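Local coordinates for protein NADP-dependent alcohol dehydrogenase 6 (Saccharomyces cerevisiae, PDB 1PIW) that reduces a broad range of aromatic and aliphatic aldehydes to alcohols with NADPH, as a zinc-containing, medium-chain alcohol dehydrogenase, at residues M1-A11 / P21-K29. Numbering follows the deposited sequence.
Sequences MSYPEKFEGIA and PKKTKYDPK
The ring of F7 carries P28 over the centre of one face: P28 CG lies 3.7 Å from the ring centroid, a CH-pi contact that suits a rigid, apolar proline. F7 also meets the ring of Y138. F7 CB, 3.9 Å from the centroid, and, toward the rim, F7 O lie over a face of the Y26 ring, with G9 N at its edge. With chi1 at 60°, Y26 turns its ring back over the neighbouring strand, and G9, lacking a side chain, lets the ring lie close. On the other face of the sheet E8 reaches out extended, CG anti to the backbone N (chi1 -170°), and the K25 ammonium forms a salt bridge, NZ meeting E8 OE2 from above the carboxylate plane at 3.2 Å. K23 lays its methylenes against the E8 carboxylate, while its amine pairs with E357. Just before strand 7-12, K6 bends into a salt bridge, NZ 2.6 Å from D27 OD2, again above the carboxylate plane. At the other end, I10 CG2 packs on P21 CB (3.6 Å); both side chains touch V333 of helix 330-342. Paired backbone bonds join F7-Y26, G9-T24 and A11-K22. This is an antiparallel beta hairpin, strands 7-12 and 22-26, at the N-terminus of the alcohol dehydrogenase fold.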
# COMPACT_ATOMS: atom_id res chain seq x y z
N MET A 1 12.53 8.47 47.76
CA MET A 1 12.63 9.76 48.49
C MET A 1 11.83 10.84 47.80
O MET A 1 10.61 10.84 47.87
CB MET A 1 14.10 10.18 48.63
CG MET A 1 14.91 10.22 47.33
SD MET A 1 16.67 9.80 47.55
CE MET A 1 17.34 11.36 48.21
N SER A 2 12.50 11.76 47.12
CA SER A 2 11.79 12.82 46.43
C SER A 2 12.22 13.03 44.99
O SER A 2 13.26 12.54 44.56
CB SER A 2 11.90 14.13 47.21
OG SER A 2 10.97 14.15 48.29
N TYR A 3 11.39 13.79 44.28
CA TYR A 3 11.56 14.12 42.87
C TYR A 3 12.95 14.13 42.26
O TYR A 3 13.11 13.90 41.05
CB TYR A 3 10.93 15.48 42.54
CG TYR A 3 11.59 16.12 41.35
CD1 TYR A 3 12.73 16.91 41.50
CD2 TYR A 3 11.18 15.80 40.06
CE1 TYR A 3 13.45 17.35 40.40
CE2 TYR A 3 11.89 16.24 38.96
CZ TYR A 3 13.02 17.01 39.13
OH TYR A 3 13.73 17.44 38.03
N PRO A 4 13.99 14.44 43.04
CA PRO A 4 15.21 14.39 42.25
C PRO A 4 15.81 13.01 42.07
O PRO A 4 16.02 12.56 40.95
CB PRO A 4 16.13 15.35 42.99
CG PRO A 4 15.66 15.22 44.42
CD PRO A 4 14.17 15.21 44.28
N GLU A 5 16.06 12.32 43.18
CA GLU A 5 16.70 11.01 43.14
C GLU A 5 15.83 9.78 42.91
O GLU A 5 16.34 8.75 42.45
CB GLU A 5 17.55 10.82 44.40
CG GLU A 5 18.76 11.75 44.48
CD GLU A 5 18.71 12.69 45.67
OE1 GLU A 5 17.69 13.40 45.83
OE2 GLU A 5 19.68 12.72 46.45
N LYS A 6 14.54 9.87 43.23
CA LYS A 6 13.64 8.74 43.05
C LYS A 6 12.31 9.16 42.47
O LYS A 6 11.78 10.22 42.80
CB LYS A 6 13.38 8.03 44.38
CG LYS A 6 13.97 6.64 44.50
CD LYS A 6 15.47 6.67 44.73
CE LYS A 6 16.02 5.32 45.19
NZ LYS A 6 16.04 4.28 44.12
N PHE A 7 11.76 8.32 41.59
CA PHE A 7 10.46 8.57 40.98
C PHE A 7 9.52 7.52 41.56
O PHE A 7 9.95 6.41 41.86
CB PHE A 7 10.51 8.39 39.45
CG PHE A 7 10.99 9.60 38.70
CD1 PHE A 7 11.19 9.52 37.33
CD2 PHE A 7 11.25 10.80 39.34
CE1 PHE A 7 11.63 10.62 36.61
CE2 PHE A 7 11.70 11.90 38.63
CZ PHE A 7 11.89 11.81 37.26
N GLU A 8 8.25 7.87 41.72
CA GLU A 8 7.30 6.90 42.24
C GLU A 8 6.23 6.64 41.20
O GLU A 8 5.94 7.50 40.38
CB GLU A 8 6.67 7.40 43.53
CG GLU A 8 5.88 6.33 44.24
CD GLU A 8 5.38 6.76 45.60
OE1 GLU A 8 4.70 7.81 45.68
OE2 GLU A 8 5.65 6.05 46.57
N GLY A 9 5.65 5.44 41.22
CA GLY A 9 4.62 5.13 40.25
C GLY A 9 3.91 3.81 40.44
O GLY A 9 4.36 2.94 41.18
N ILE A 10 2.77 3.66 39.77
CA ILE A 10 1.99 2.43 39.84
C ILE A 10 2.61 1.49 38.81
O ILE A 10 2.31 1.59 37.62
CB ILE A 10 0.54 2.71 39.48
CG1 ILE A 10 0.09 4.00 40.16
CG2 ILE A 10 -0.33 1.55 39.91
CD1 ILE A 10 0.31 4.01 41.65
N ALA A 11 3.46 0.58 39.27
CA ALA A 11 4.16 -0.34 38.38
C ALA A 11 3.77 -1.81 38.37
O ALA A 11 3.59 -2.43 39.42
CB ALA A 11 5.65 -0.22 38.63
N PRO A 21 -1.08 -3.59 39.48
CA PRO A 21 0.18 -2.84 39.60
C PRO A 21 0.30 -2.30 41.01
O PRO A 21 -0.70 -1.96 41.65
CB PRO A 21 0.00 -1.73 38.57
CG PRO A 21 -0.85 -2.36 37.53
CD PRO A 21 -1.88 -3.09 38.36
N LYS A 22 1.53 -2.21 41.51
CA LYS A 22 1.75 -1.73 42.86
C LYS A 22 2.57 -0.46 42.89
O LYS A 22 3.50 -0.29 42.11
CB LYS A 22 2.46 -2.80 43.69
CG LYS A 22 1.71 -4.13 43.75
CD LYS A 22 0.31 -3.92 44.30
CE LYS A 22 -0.41 -5.22 44.51
NZ LYS A 22 -1.68 -4.97 45.24
N LYS A 23 2.21 0.44 43.81
CA LYS A 23 2.93 1.69 43.96
C LYS A 23 4.40 1.36 44.23
O LYS A 23 4.73 0.53 45.09
CB LYS A 23 2.32 2.52 45.09
CG LYS A 23 3.08 3.81 45.34
CD LYS A 23 2.18 5.04 45.28
CE LYS A 23 1.49 5.30 46.59
NZ LYS A 23 0.78 6.62 46.56
N THR A 24 5.29 2.03 43.50
CA THR A 24 6.70 1.75 43.62
C THR A 24 7.61 2.94 43.36
O THR A 24 7.30 3.79 42.54
CB THR A 24 7.08 0.69 42.63
OG1 THR A 24 6.29 -0.47 42.88
CG2 THR A 24 8.56 0.36 42.74
N LYS A 25 8.73 2.98 44.07
CA LYS A 25 9.71 4.03 43.89
C LYS A 25 10.78 3.39 43.01
O LYS A 25 11.06 2.19 43.14
CB LYS A 25 10.30 4.46 45.24
CG LYS A 25 9.48 5.52 45.99
CD LYS A 25 9.96 5.67 47.44
CE LYS A 25 9.58 7.03 48.07
NZ LYS A 25 8.11 7.28 48.18
N TYR A 26 11.36 4.16 42.10
CA TYR A 26 12.39 3.64 41.21
C TYR A 26 13.34 4.75 40.71
O TYR A 26 12.96 5.93 40.63
CB TYR A 26 11.73 2.90 40.02
CG TYR A 26 10.83 3.75 39.17
CD1 TYR A 26 11.34 4.49 38.10
CD2 TYR A 26 9.47 3.89 39.49
CE1 TYR A 26 10.53 5.35 37.38
CE2 TYR A 26 8.65 4.76 38.76
CZ TYR A 26 9.19 5.49 37.71
OH TYR A 26 8.42 6.38 37.00
N ASP A 27 14.57 4.37 40.42
CA ASP A 27 15.56 5.32 39.94
C ASP A 27 15.16 5.94 38.60
O ASP A 27 14.76 5.23 37.68
CB ASP A 27 16.91 4.62 39.80
CG ASP A 27 17.62 4.44 41.13
OD1 ASP A 27 18.44 3.51 41.23
OD2 ASP A 27 17.36 5.23 42.06
N PRO A 28 15.25 7.27 38.48
CA PRO A 28 14.89 7.91 37.22
C PRO A 28 15.98 7.55 36.24
O PRO A 28 17.00 6.98 36.64
CB PRO A 28 14.93 9.41 37.54
CG PRO A 28 14.81 9.46 39.02
CD PRO A 28 15.61 8.28 39.49
N LYS A 29 15.80 7.85 34.96
CA LYS A 29 16.87 7.54 34.03
C LYS A 29 17.95 8.61 34.22
O LYS A 29 17.69 9.69 34.76
CB LYS A 29 16.36 7.57 32.59
CG LYS A 29 16.25 8.96 31.97
CD LYS A 29 15.90 8.86 30.50
CE LYS A 29 16.15 10.15 29.76
NZ LYS A 29 17.60 10.36 29.51